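Heme-binding protein A (Haemophilus parasuis 29755, PDB 3TPA) probably binds glutathione as the extracytoplasmic solute-binding protein of a transport system, although it is named for heme binding. Local coordinates at residues A[150-155]-A[418-423]; A[231-236]-A[259-264]; A[267-272]-A[319-324]; A[410-415]-A[433-438]; A[453-458]-A[462-467]. The protein carries 1 engineered substitution. All coordinates share one frame; numbering follows the deposited sequence.

Interaction 1: residues A[150-155]-A[418-423]; sequences NTPFIT and DPDNFL
P152 and D418 bring the two backbones closest, their CA atoms 6.5 Å apart, where the type I turn N150 to F153 faces the entry to helix 420-427. The proline CG packs 3.8 Å from D418 OD1 and 3.9 Å from D420 CB, the side chains of P152 and D418 crossing at about a right angle. D418 is a capping residue: CG anti to its backbone N (chi1 -167°) sets the carboxylate beside the proline ring, and its short side chain, ahead of the turn that leads into a helix, can fold back to a backbone N-H two residues on. OD1 accepts from D420 N at 2.8 Å (157°), on the anti side and 19° out of the carboxylate plane; OD2 forms a salt bridge with R461. Two waters bridge the rest. One accepts from N150 ND2 and donates to D420 OD2 at 2.6 Å. The other donates to both D418 OD2 and T155 OG1, a hydroxyl that itself gives its proton to P152 O at 2.7 Å, on a lone pair.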
# COMPACT_ATOMS: atom_id res chain seq x y z
N ASN A 150 4.98 19.02 1.68
CA ASN A 150 4.74 17.69 1.18
C ASN A 150 3.26 17.38 1.23
O ASN A 150 2.75 16.94 2.25
CB ASN A 150 5.50 16.66 2.03
CG ASN A 150 5.32 15.26 1.52
OD1 ASN A 150 4.43 14.54 1.96
ND2 ASN A 150 6.17 14.87 0.58
N THR A 151 2.56 17.62 0.13
CA THR A 151 1.12 17.43 0.10
C THR A 151 0.62 16.02 0.52
O THR A 151 -0.41 15.89 1.19
CB THR A 151 0.54 17.81 -1.26
OG1 THR A 151 0.94 19.15 -1.55
CG2 THR A 151 -0.98 17.71 -1.25
N PRO A 152 1.35 14.97 0.13
CA PRO A 152 0.92 13.61 0.51
C PRO A 152 0.92 13.35 2.01
O PRO A 152 0.32 12.38 2.47
CB PRO A 152 1.98 12.73 -0.16
CG PRO A 152 2.43 13.52 -1.34
CD PRO A 152 2.47 14.94 -0.83
N PHE A 153 1.59 14.20 2.77
CA PHE A 153 1.64 14.03 4.22
C PHE A 153 0.28 13.85 4.87
O PHE A 153 0.13 13.05 5.79
CB PHE A 153 2.39 15.20 4.88
CG PHE A 153 2.52 15.04 6.37
CD1 PHE A 153 3.34 14.04 6.89
CD2 PHE A 153 1.80 15.84 7.25
CE1 PHE A 153 3.44 13.86 8.27
CE2 PHE A 153 1.91 15.67 8.62
CZ PHE A 153 2.73 14.68 9.13
N ILE A 154 -0.72 14.61 4.43
CA ILE A 154 -2.08 14.45 4.99
C ILE A 154 -2.59 12.99 4.86
O ILE A 154 -3.22 12.45 5.78
CB ILE A 154 -3.10 15.47 4.41
CG1 ILE A 154 -4.35 15.55 5.31
CG2 ILE A 154 -3.51 15.14 2.95
CD1 ILE A 154 -4.03 15.82 6.77
N THR A 155 -2.30 12.34 3.75
CA THR A 155 -2.68 10.93 3.62
C THR A 155 -1.79 10.01 4.45
O THR A 155 -2.26 9.00 4.97
CB THR A 155 -2.77 10.45 2.15
OG1 THR A 155 -1.56 10.73 1.48
CG2 THR A 155 -3.90 11.17 1.42
N ASP A 418 -0.79 7.91 -3.28
CA ASP A 418 -0.66 9.20 -3.98
C ASP A 418 0.20 9.06 -5.24
O ASP A 418 1.15 8.27 -5.23
CB ASP A 418 -0.02 10.24 -3.06
CG ASP A 418 -0.14 11.65 -3.59
OD1 ASP A 418 0.72 12.06 -4.39
OD2 ASP A 418 -1.11 12.34 -3.23
N PRO A 419 -0.11 9.81 -6.31
CA PRO A 419 0.73 9.74 -7.51
C PRO A 419 2.20 10.02 -7.22
O PRO A 419 3.07 9.43 -7.86
CB PRO A 419 0.14 10.82 -8.44
CG PRO A 419 -0.70 11.70 -7.53
CD PRO A 419 -1.22 10.76 -6.47
N ASP A 420 2.48 10.89 -6.26
CA ASP A 420 3.86 11.17 -5.84
C ASP A 420 4.57 9.90 -5.37
O ASP A 420 5.76 9.74 -5.57
CB ASP A 420 3.91 12.21 -4.72
CG ASP A 420 5.32 12.40 -4.15
OD1 ASP A 420 6.09 13.19 -4.73
OD2 ASP A 420 5.68 11.74 -3.15
N ASN A 421 3.82 9.01 -4.74
CA ASN A 421 4.40 7.80 -4.15
C ASN A 421 4.46 6.64 -5.16
O ASN A 421 4.76 5.52 -4.80
CB ASN A 421 3.61 7.41 -2.89
CG ASN A 421 4.16 6.18 -2.19
OD1 ASN A 421 3.46 5.19 -2.02
ND2 ASN A 421 5.41 6.26 -1.75
N PHE A 422 4.16 6.94 -6.43
CA PHE A 422 4.51 6.07 -7.55
C PHE A 422 5.69 6.72 -8.29
O PHE A 422 6.76 6.14 -8.43
CB PHE A 422 3.36 5.92 -8.57
CG PHE A 422 2.24 5.02 -8.13
CD1 PHE A 422 2.22 3.68 -8.49
CD2 PHE A 422 1.18 5.52 -7.39
CE1 PHE A 422 1.17 2.84 -8.10
CE2 PHE A 422 0.12 4.67 -6.98
CZ PHE A 422 0.12 3.34 -7.34
N LEU A 423 5.47 7.94 -8.77
CA LEU A 423 6.40 8.59 -9.71
C LEU A 423 7.74 9.04 -9.12
O LEU A 423 8.77 8.95 -9.78
CB LEU A 423 5.72 9.79 -10.36
CG LEU A 423 4.42 9.49 -11.11
CD1 LEU A 423 3.82 10.79 -11.56
CD2 LEU A 423 4.66 8.59 -12.31
O HOH W 1 7.11 12.54 -1.09
O HOH W 2 -2.03 13.01 -0.46

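Interaction 2: residues A[231-236]-A[259-264]; sequences TRYAKL and PQINLL
The apolar part of this contact centres on I261, whose CG1 branch meets Y233 and L236 of helix 229-237. A chi1 of -65° sends this arm toward the helix and a chi2 of 165° extends it, bringing CD1 to the edge of the tyrosine ring, in its plane, 3.5 Å from Y233 CE1. L236 grips the same branch: L236 CD2 is 3.8 Å from I261 CG1 and 3.9 Å from I261 CD1. Both helix side chains cross the isoleucine at about a right angle. Y233 and L236 are three residues apart, so one helical face offers both, and the isoleucine's two-carbon CG1-CD1 arm is long enough to touch a ring edge with its tip and a leucine methyl with its flank. In the fold, this seats the short helix against the beginning of the long strand 261-276, which pairs with strand 478-491 through backbone bonds such as N262 with L490. The polar groups of the helix residues find partners outside the two segments. Y233 OH bonds to D258 OD2, which suits a tyrosine, with its apolar ring and polar end. R232, on another side of the helix, gives hydrogen bonds to the carbonyls of T226, D245 and F246.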
# COMPACT_ATOMS: atom_id res chain seq x y z
N THR A 231 -9.78 -24.77 2.23
CA THR A 231 -10.64 -24.92 3.39
C THR A 231 -11.39 -23.62 3.69
O THR A 231 -12.57 -23.63 4.01
CB THR A 231 -9.84 -25.38 4.63
OG1 THR A 231 -9.25 -26.66 4.36
CG2 THR A 231 -10.75 -25.48 5.86
N ARG A 232 -10.68 -22.50 3.59
CA ARG A 232 -11.31 -21.19 3.72
C ARG A 232 -12.46 -21.06 2.71
O ARG A 232 -13.57 -20.69 3.08
CB ARG A 232 -10.29 -20.05 3.54
CG ARG A 232 -9.24 -19.93 4.67
CD ARG A 232 -8.51 -18.56 4.69
NE ARG A 232 -7.62 -18.35 3.55
CZ ARG A 232 -6.47 -18.99 3.36
NH1 ARG A 232 -6.05 -19.90 4.24
NH2 ARG A 232 -5.73 -18.73 2.30
N TYR A 233 -12.20 -21.37 1.44
CA TYR A 233 -13.25 -21.33 0.42
C TYR A 233 -14.45 -22.21 0.83
O TYR A 233 -15.58 -21.73 0.90
CB TYR A 233 -12.69 -21.80 -0.92
CG TYR A 233 -13.69 -21.88 -2.07
CD1 TYR A 233 -14.85 -21.11 -2.10
CD2 TYR A 233 -13.44 -22.73 -3.14
CE1 TYR A 233 -15.74 -21.19 -3.17
CE2 TYR A 233 -14.32 -22.82 -4.20
CZ TYR A 233 -15.46 -22.06 -4.22
OH TYR A 233 -16.31 -22.20 -5.30
N ALA A 234 -14.18 -23.48 1.11
CA ALA A 234 -15.24 -24.44 1.46
C ALA A 234 -16.09 -23.91 2.60
O ALA A 234 -17.32 -23.96 2.55
CB ALA A 234 -14.62 -25.78 1.86
N LYS A 235 -15.44 -23.37 3.63
CA LYS A 235 -16.17 -22.91 4.82
C LYS A 235 -16.99 -21.68 4.52
O LYS A 235 -18.03 -21.45 5.14
CB LYS A 235 -15.23 -22.67 6.00
CG LYS A 235 -14.81 -23.96 6.69
CD LYS A 235 -13.83 -23.72 7.82
CE LYS A 235 -14.55 -23.62 9.15
NZ LYS A 235 -15.14 -24.93 9.53
N LEU A 236 -16.51 -20.87 3.58
CA LEU A 236 -17.20 -19.64 3.20
C LEU A 236 -18.54 -20.00 2.55
O LEU A 236 -19.58 -19.48 2.92
CB LEU A 236 -16.34 -18.81 2.23
CG LEU A 236 -16.84 -17.44 1.80
CD1 LEU A 236 -16.79 -16.46 2.96
CD2 LEU A 236 -15.99 -16.93 0.64
N PRO A 259 -23.65 -18.84 -5.44
CA PRO A 259 -24.73 -18.03 -4.86
C PRO A 259 -24.40 -17.57 -3.45
O PRO A 259 -24.85 -16.49 -3.05
CB PRO A 259 -25.91 -19.01 -4.80
CG PRO A 259 -25.62 -20.01 -5.86
CD PRO A 259 -24.12 -20.17 -5.87
N GLN A 260 -23.66 -18.38 -2.71
CA GLN A 260 -23.37 -18.07 -1.30
C GLN A 260 -22.32 -16.98 -1.14
O GLN A 260 -22.10 -16.49 -0.04
CB GLN A 260 -22.90 -19.32 -0.56
CG GLN A 260 -23.76 -20.55 -0.76
CD GLN A 260 -23.15 -21.55 -1.72
OE1 GLN A 260 -22.65 -21.19 -2.79
NE2 GLN A 260 -23.18 -22.82 -1.33
N ILE A 261 -21.67 -16.61 -2.23
CA ILE A 261 -20.52 -15.71 -2.19
C ILE A 261 -20.76 -14.41 -2.93
O ILE A 261 -21.31 -14.38 -4.04
CB ILE A 261 -19.24 -16.41 -2.73
CG1 ILE A 261 -18.85 -17.58 -1.82
CG2 ILE A 261 -18.09 -15.40 -2.87
CD1 ILE A 261 -17.86 -18.54 -2.44
N ASN A 262 -20.35 -13.33 -2.27
CA ASN A 262 -20.32 -12.00 -2.83
C ASN A 262 -18.83 -11.65 -3.00
O ASN A 262 -18.18 -11.22 -2.04
CB ASN A 262 -21.00 -11.03 -1.87
CG ASN A 262 -20.86 -9.58 -2.28
OD1 ASN A 262 -20.63 -9.26 -3.45
ND2 ASN A 262 -21.00 -8.69 -1.31
N LEU A 263 -18.30 -11.87 -4.20
CA LEU A 263 -16.88 -11.65 -4.44
C LEU A 263 -16.61 -10.20 -4.84
O LEU A 263 -16.94 -9.79 -5.95
CB LEU A 263 -16.36 -12.59 -5.54
CG LEU A 263 -14.86 -12.40 -5.83
CD1 LEU A 263 -14.01 -12.92 -4.67
CD2 LEU A 263 -14.47 -13.08 -7.13
N LEU A 264 -16.01 -9.43 -3.94
CA LEU A 264 -15.63 -8.05 -4.25
C LEU A 264 -14.21 -7.99 -4.84
O LEU A 264 -13.32 -8.72 -4.40
CB LEU A 264 -15.69 -7.18 -2.99
CG LEU A 264 -17.01 -7.14 -2.21
CD1 LEU A 264 -16.85 -6.35 -0.92
CD2 LEU A 264 -18.13 -6.57 -3.07

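Interaction 3: residues A[267-272]-A[319-324]; sequences EGLNLA and DAVLGY
E267 and D319 point carboxylates at each other, E267 OE1 lying 3.7 Å from D319 OD1 with the two planes turned 63° apart. D319 CG sits between the backbone N and the carbonyl carbon (chi1 73°), which turns the carboxylate toward E267. Such like charges should repel, and two waters sit between them. One donates to E267 OE1 at 2.6 Å and D319 OD1 at 2.7 Å; the second donates to E267 OE1 and accepts from D319 N at 2.8 Å. Beside this polar bridge, L269 CD2 reaches V321 CG2 at 4.2 Å and A320 CB at 4.3 Å, loose packing between methyl groups. Further out, E267 OE2 is held by T311 OG1, and D319 CB rests 3.4 Å above the centre of one face of the Y324 ring. A type II turn runs from V321 to Y324, and G323 suits its third position, where phi is +96°. L269 centres an inverse gamma turn. The contact ties the loop between strand 310-312 and helix 335-344, by water bridges at the more exposed end and methyl packing deeper in, to the mixed sheet of a lobe of this PBP-type fold, where strand 261-276 lies between strands 478-491 and 407-413; L322 packs on helix 458-475.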
# COMPACT_ATOMS: atom_id res chain seq x y z
N GLU A 267 -8.67 -3.04 -8.42
CA GLU A 267 -7.24 -3.01 -8.75
C GLU A 267 -6.43 -2.64 -7.53
O GLU A 267 -6.84 -1.81 -6.73
CB GLU A 267 -6.99 -2.04 -9.91
CG GLU A 267 -7.79 -2.42 -11.16
CD GLU A 267 -7.61 -1.45 -12.30
OE1 GLU A 267 -7.54 -0.24 -12.04
OE2 GLU A 267 -7.53 -1.89 -13.46
N GLY A 268 -5.27 -3.28 -7.38
CA GLY A 268 -4.37 -2.95 -6.29
C GLY A 268 -3.64 -1.68 -6.67
O GLY A 268 -3.55 -1.34 -7.85
N LEU A 269 -3.12 -0.97 -5.68
CA LEU A 269 -2.32 0.24 -5.92
C LEU A 269 -0.87 -0.18 -6.13
O LEU A 269 -0.01 0.08 -5.30
CB LEU A 269 -2.44 1.20 -4.74
CG LEU A 269 -3.88 1.51 -4.34
CD1 LEU A 269 -3.94 2.34 -3.06
CD2 LEU A 269 -4.64 2.21 -5.47
N ASN A 270 -0.63 -0.85 -7.26
CA ASN A 270 0.68 -1.43 -7.55
C ASN A 270 0.90 -1.43 -9.06
O ASN A 270 0.00 -1.07 -9.81
CB ASN A 270 0.83 -2.85 -6.94
CG ASN A 270 -0.16 -3.87 -7.50
OD1 ASN A 270 -0.62 -3.76 -8.62
ND2 ASN A 270 -0.47 -4.89 -6.71
N LEU A 271 2.09 -1.81 -9.48
CA LEU A 271 2.43 -1.87 -10.91
C LEU A 271 3.48 -2.94 -11.11
O LEU A 271 4.49 -2.97 -10.41
CB LEU A 271 3.00 -0.54 -11.40
CG LEU A 271 3.48 -0.50 -12.87
CD1 LEU A 271 2.31 -0.71 -13.82
CD2 LEU A 271 4.23 0.84 -13.21
N ALA A 272 3.22 -3.83 -12.07
CA ALA A 272 4.22 -4.80 -12.48
C ALA A 272 4.70 -4.29 -13.80
O ALA A 272 3.90 -3.92 -14.65
CB ALA A 272 3.58 -6.18 -12.64
N ASP A 319 -6.54 3.64 -12.16
CA ASP A 319 -7.42 4.80 -12.25
C ASP A 319 -7.99 5.25 -10.91
O ASP A 319 -8.70 6.25 -10.87
CB ASP A 319 -8.53 4.59 -13.30
CG ASP A 319 -9.62 3.60 -12.85
OD1 ASP A 319 -9.50 2.93 -11.81
OD2 ASP A 319 -10.62 3.49 -13.60
N ALA A 320 -7.67 4.56 -9.82
CA ALA A 320 -8.04 5.08 -8.50
C ALA A 320 -7.12 6.23 -8.07
O ALA A 320 -7.46 6.98 -7.15
CB ALA A 320 -8.00 4.00 -7.47
N VAL A 321 -5.95 6.35 -8.70
CA VAL A 321 -4.93 7.31 -8.27
C VAL A 321 -5.07 8.67 -8.96
O VAL A 321 -5.35 8.73 -10.15
CB VAL A 321 -3.49 6.77 -8.46
CG1 VAL A 321 -2.48 7.78 -7.97
CG2 VAL A 321 -3.29 5.46 -7.71
N LEU A 322 -4.87 9.74 -8.20
CA LEU A 322 -4.90 11.11 -8.73
C LEU A 322 -3.93 11.28 -9.89
O LEU A 322 -2.78 10.85 -9.80
CB LEU A 322 -4.54 12.11 -7.62
CG LEU A 322 -4.64 13.57 -8.08
CD1 LEU A 322 -6.10 13.95 -8.29
CD2 LEU A 322 -3.99 14.51 -7.09
N GLY A 323 -4.38 11.91 -10.97
CA GLY A 323 -3.54 12.11 -12.14
C GLY A 323 -3.69 11.08 -13.26
O GLY A 323 -3.13 11.25 -14.34
N TYR A 324 -4.43 10.01 -13.00
CA TYR A 324 -4.67 8.98 -14.01
C TYR A 324 -5.12 9.63 -15.31
O TYR A 324 -5.91 10.57 -15.28
CB TYR A 324 -5.75 8.00 -13.54
CG TYR A 324 -6.04 6.91 -14.55
CD1 TYR A 324 -5.24 5.77 -14.61
CD2 TYR A 324 -7.08 7.03 -15.45
CE1 TYR A 324 -5.49 4.77 -15.53
CE2 TYR A 324 -7.34 6.03 -16.38
CZ TYR A 324 -6.54 4.91 -16.41
OH TYR A 324 -6.79 3.91 -17.33
O HOH W 3 -8.24 1.32 -10.06
O HOH W 4 -7.13 1.50 -13.93

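Interaction 4: residues A[410-415]-A[433-438]; sequences YGWTSR and PGTNYS
Y410 and Y437 supply the aromatic part of the contact, a T-shaped (edge-to-face) pair in which the edge of Y437 approaches the face of Y410. The ring centroids are 4.9 Å apart and the planes meet at 65°. Y437 CD2 stands 3.6 Å above the Y410 plane, offset toward the rim, and Y437 CE2 lies 3.6 Å from Y410 CD1. Both tyrosines have CG anti to the carbonyl carbon (chi1 -56° and -70°), and their side chains set out toward one another. Y410 also meets F405 edge-to-face and lies against the ring of F396.

The purely van der Waals contribution is smaller: W412 CZ3 touches T435 CG2 at 4.1 Å. The branched threonine serves two purposes here, turning its methyl to the indole while its OG1 bonds to P425 O. The other polar ends also bond outside the two segments. Y410 OH bonds to T400 OG1, and W412 NE1 donates to N421 O, which limits how the indole can turn.

Y410 and W412 alternate with G411, as expected in a strand, while an inverse gamma turn centred on N436 separates T435 from Y437 in the facing loop. Side chains on a sheet strand, here 407-413, packed beneath helices such as 393-401 and 420-427 and their connecting loops are what is expected of an alpha/beta lobe of the solute-binding-protein fold, to which this family belongs.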
# COMPACT_ATOMS: atom_id res chain seq x y z
N TYR A 410 9.92 -6.39 -12.60
CA TYR A 410 9.88 -5.71 -11.32
C TYR A 410 8.44 -5.31 -10.99
O TYR A 410 7.54 -5.37 -11.85
CB TYR A 410 10.78 -4.46 -11.37
CG TYR A 410 12.22 -4.78 -11.76
CD1 TYR A 410 13.08 -5.42 -10.86
CD2 TYR A 410 12.71 -4.46 -13.02
CE1 TYR A 410 14.39 -5.72 -11.20
CE2 TYR A 410 14.03 -4.75 -13.37
CZ TYR A 410 14.86 -5.38 -12.46
OH TYR A 410 16.17 -5.66 -12.80
N GLY A 411 8.24 -4.91 -9.75
CA GLY A 411 6.94 -4.44 -9.31
C GLY A 411 7.09 -3.36 -8.27
O GLY A 411 8.12 -3.27 -7.58
N TRP A 412 6.09 -2.51 -8.16
CA TRP A 412 6.08 -1.49 -7.12
C TRP A 412 4.70 -1.42 -6.48
O TRP A 412 3.69 -1.52 -7.18
CB TRP A 412 6.45 -0.12 -7.71
CG TRP A 412 6.32 1.01 -6.73
CD1 TRP A 412 5.28 1.92 -6.64
CD2 TRP A 412 7.24 1.35 -5.69
NE1 TRP A 412 5.51 2.79 -5.61
CE2 TRP A 412 6.71 2.47 -5.01
CE3 TRP A 412 8.47 0.82 -5.26
CZ2 TRP A 412 7.36 3.07 -3.94
CZ3 TRP A 412 9.11 1.42 -4.20
CH2 TRP A 412 8.56 2.53 -3.54
N THR A 413 4.67 -1.23 -5.17
CA THR A 413 3.42 -1.02 -4.44
C THR A 413 3.47 0.31 -3.72
O THR A 413 4.41 0.59 -2.98
CB THR A 413 3.17 -2.14 -3.41
OG1 THR A 413 2.99 -3.38 -4.10
CG2 THR A 413 1.93 -1.84 -2.57
N SER A 414 2.45 1.13 -3.93
CA SER A 414 2.34 2.40 -3.22
C SER A 414 1.65 2.20 -1.88
O SER A 414 0.61 1.55 -1.80
CB SER A 414 1.53 3.39 -4.05
OG SER A 414 1.30 4.59 -3.33
N ARG A 415 2.21 2.77 -0.82
CA ARG A 415 1.64 2.58 0.51
C ARG A 415 0.61 3.64 0.90
O ARG A 415 -0.23 3.38 1.74
CB ARG A 415 2.73 2.49 1.58
CG ARG A 415 3.78 1.44 1.30
CD ARG A 415 4.91 1.54 2.30
NE ARG A 415 6.17 1.02 1.76
CZ ARG A 415 7.09 1.76 1.16
NH1 ARG A 415 6.90 3.07 1.00
NH2 ARG A 415 8.19 1.20 0.70
N PRO A 433 21.56 5.71 -7.10
CA PRO A 433 21.11 4.32 -7.17
C PRO A 433 20.04 4.10 -6.12
O PRO A 433 20.17 4.64 -5.02
CB PRO A 433 22.37 3.52 -6.81
CG PRO A 433 23.52 4.50 -6.85
CD PRO A 433 22.91 5.83 -6.52
N GLY A 434 18.99 3.35 -6.44
CA GLY A 434 17.90 3.16 -5.50
C GLY A 434 16.64 2.65 -6.18
O GLY A 434 16.69 1.78 -7.04
N THR A 435 15.51 3.22 -5.81
CA THR A 435 14.24 2.67 -6.29
C THR A 435 13.97 3.00 -7.76
O THR A 435 13.06 2.45 -8.36
CB THR A 435 13.07 3.12 -5.42
OG1 THR A 435 13.16 4.54 -5.22
CG2 THR A 435 13.13 2.42 -4.05
N ASN A 436 14.77 3.90 -8.33
CA ASN A 436 14.63 4.26 -9.74
C ASN A 436 15.57 3.33 -10.47
O ASN A 436 16.74 3.66 -10.74
CB ASN A 436 14.97 5.76 -9.95
CG ASN A 436 14.96 6.18 -11.43
OD1 ASN A 436 14.95 5.35 -12.32
ND2 ASN A 436 15.01 7.50 -11.67
N TYR A 437 15.06 2.13 -10.75
CA TYR A 437 15.85 1.06 -11.34
C TYR A 437 16.31 1.42 -12.75
O TYR A 437 17.46 1.19 -13.12
CB TYR A 437 15.02 -0.21 -11.41
CG TYR A 437 14.74 -0.87 -10.08
CD1 TYR A 437 15.38 -0.46 -8.93
CD2 TYR A 437 13.85 -1.93 -9.99
CE1 TYR A 437 15.14 -1.07 -7.72
CE2 TYR A 437 13.60 -2.55 -8.79
CZ TYR A 437 14.25 -2.12 -7.65
OH TYR A 437 13.99 -2.75 -6.45
N SER A 438 15.40 2.01 -13.53
CA SER A 438 15.72 2.38 -14.92
C SER A 438 16.81 3.45 -15.05
O SER A 438 17.45 3.56 -16.10
CB SER A 438 14.45 2.85 -15.66
OG SER A 438 14.06 4.15 -15.24

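Interaction 5: residues A[453-458]-A[462-467]; sequences AQIQDT and AKLYQQ. Engineered in segment 453-458: I455 (natural residue Thr). Unlike the reference sequence in segment 453-458: A453 (reference Val).
Y465 reaches from helix 458-475 back to A453, at the end of the preceding helix. Its CB leaves the helix with CG anti to the carbonyl carbon (chi1 -72°), directing the ring toward helix 420-427. On the way out, Y465 packs on L423 near CD1, and CE2 touches the P419 ring. At the tip, OH lies 3.6 Å from A453 N and 4.0 Å from A453 CA, touches D420 CB, and has a weak hydrogen bond with R461 NH2. A tyrosine suits this path because its long flat body can pack on apolar neighbours while the hydroxyl ends beside the backbone N of A453 and the guanidinium of R461. A453, which differs from the reference sequence, meets the phenol through its backbone; its CB is 4.5 Å from OH.

One turn back, A462 N donates to T458 O at 3.0 Å, with an N-H...O angle of 154°, the regular i+4 to i bond of the helix. A462 CB sits 3.7 Å from that same T458 O. On another side of the helix, L464 CD1 meets CG1 of I455, an engineered residue, at 4.2 Å.

D457 occupies the N-cap position, its carboxylate capping a backbone N of the first turn, and its OD2 also bonds to T460 OG1, as suits a short acidic side chain. This is a helix-loop-helix connection, in which a tight linker joins helices 443-453 and 458-475 and folds back on the second of them.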
# COMPACT_ATOMS: atom_id res chain seq x y z
N ALA A 453 4.25 17.84 -5.70
CA ALA A 453 4.37 17.44 -4.29
C ALA A 453 4.25 18.58 -3.30
O ALA A 453 4.09 18.35 -2.09
CB ALA A 453 5.69 16.74 -4.07
N GLN A 454 4.37 19.81 -3.79
CA GLN A 454 4.41 20.99 -2.93
C GLN A 454 3.25 21.94 -3.16
O GLN A 454 3.21 23.04 -2.60
CB GLN A 454 5.78 21.70 -3.08
CG GLN A 454 6.86 20.82 -2.41
CD GLN A 454 8.26 20.92 -3.00
OE1 GLN A 454 8.80 19.93 -3.53
NE2 GLN A 454 8.86 22.08 -2.88
N ILE A 455 2.30 21.50 -3.98
CA ILE A 455 1.07 22.24 -4.25
C ILE A 455 -0.09 21.50 -3.61
O ILE A 455 -0.16 20.29 -3.70
CB ILE A 455 0.76 22.30 -5.75
CG1 ILE A 455 1.96 22.82 -6.52
CG2 ILE A 455 -0.46 23.15 -6.01
CD1 ILE A 455 2.61 23.97 -5.89
N GLN A 456 -1.01 22.25 -2.98
CA GLN A 456 -2.12 21.66 -2.24
C GLN A 456 -3.31 21.28 -3.11
O GLN A 456 -3.90 20.21 -2.95
CB GLN A 456 -2.62 22.65 -1.18
CG GLN A 456 -1.75 22.73 0.04
CD GLN A 456 -1.87 21.49 0.88
OE1 GLN A 456 -2.97 21.06 1.22
NE2 GLN A 456 -0.73 20.89 1.21
N ASP A 457 -3.69 22.19 -4.00
CA ASP A 457 -4.92 22.08 -4.74
C ASP A 457 -4.98 20.80 -5.58
O ASP A 457 -4.09 20.53 -6.37
CB ASP A 457 -5.12 23.30 -5.64
CG ASP A 457 -6.42 23.26 -6.38
OD1 ASP A 457 -7.47 23.30 -5.70
OD2 ASP A 457 -6.41 23.21 -7.63
N THR A 458 -6.06 20.04 -5.40
CA THR A 458 -6.15 18.71 -6.01
C THR A 458 -6.12 18.73 -7.53
O THR A 458 -5.33 18.03 -8.15
CB THR A 458 -7.41 17.97 -5.56
OG1 THR A 458 -7.41 17.86 -4.13
CG2 THR A 458 -7.44 16.57 -6.17
N ALA A 462 -3.39 17.24 -10.23
CA ALA A 462 -3.76 16.25 -11.22
C ALA A 462 -3.22 16.60 -12.60
O ALA A 462 -2.69 15.75 -13.31
CB ALA A 462 -5.26 16.05 -11.26
N LYS A 463 -3.35 17.86 -12.98
CA LYS A 463 -2.85 18.31 -14.28
C LYS A 463 -1.33 18.22 -14.34
O LYS A 463 -0.75 17.83 -15.35
CB LYS A 463 -3.31 19.73 -14.59
CG LYS A 463 -4.82 19.86 -14.78
CD LYS A 463 -5.18 21.20 -15.41
CE LYS A 463 -6.68 21.47 -15.37
NZ LYS A 463 -7.15 21.85 -14.00
N LEU A 464 -0.67 18.57 -13.24
CA LEU A 464 0.78 18.48 -13.20
C LEU A 464 1.21 17.02 -13.38
O LEU A 464 2.13 16.72 -14.15
CB LEU A 464 1.33 19.07 -11.90
CG LEU A 464 1.28 20.60 -11.73
CD1 LEU A 464 1.66 20.98 -10.31
CD2 LEU A 464 2.18 21.33 -12.74
N TYR A 465 0.53 16.10 -12.68
CA TYR A 465 0.87 14.69 -12.80
C TYR A 465 0.60 14.16 -14.20
O TYR A 465 1.38 13.38 -14.74
CB TYR A 465 0.19 13.83 -11.70
CG TYR A 465 0.82 14.07 -10.35
CD1 TYR A 465 2.18 13.87 -10.17
CD2 TYR A 465 0.08 14.55 -9.28
CE1 TYR A 465 2.78 14.10 -8.96
CE2 TYR A 465 0.68 14.78 -8.04
CZ TYR A 465 2.03 14.55 -7.90
OH TYR A 465 2.66 14.79 -6.70
N GLN A 466 -0.50 14.61 -14.80
CA GLN A 466 -0.78 14.15 -16.16
C GLN A 466 0.33 14.57 -17.12
O GLN A 466 0.70 13.83 -18.02
CB GLN A 466 -2.14 14.65 -16.65
CG GLN A 466 -3.31 13.91 -16.03
CD GLN A 466 -4.63 14.25 -16.69
OE1 GLN A 466 -4.78 15.32 -17.27
NE2 GLN A 466 -5.59 13.33 -16.61
N GLN A 467 0.84 15.79 -16.90
CA GLN A 467 1.92 16.30 -17.70
C GLN A 467 3.20 15.52 -17.50
O GLN A 467 3.89 15.19 -18.47
CB GLN A 467 2.18 17.78 -17.39
CG GLN A 467 1.11 18.71 -17.90
CD GLN A 467 1.45 20.17 -17.70
OE1 GLN A 467 2.54 20.50 -17.22
NE2 GLN A 467 0.54 21.04 -18.08

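Overall arrangement
Four of the contacts form a connected group. Interaction 1 lies about 10 Å from interaction 5, 13 Å from interaction 3 and 15 Å from interaction 4, centre to centre, and touches all three: P419 packs on both V321 and Y465, and N421 bonds to S414. Interactions 3 and 4 share a sheet, where neighbouring strands 261-276 and 407-413 are hydrogen-bonded. Interaction 2 stands apart, 27 to 41 Å from the other centres, yet uses the beginning of that same long strand. Along the chain, interactions 2 and 3 close in turn between the two segments of interaction 1, interaction 4 crosses it, and interaction 5 comes last. Strand 261-276 therefore runs between distant regions of this solute-binding fold.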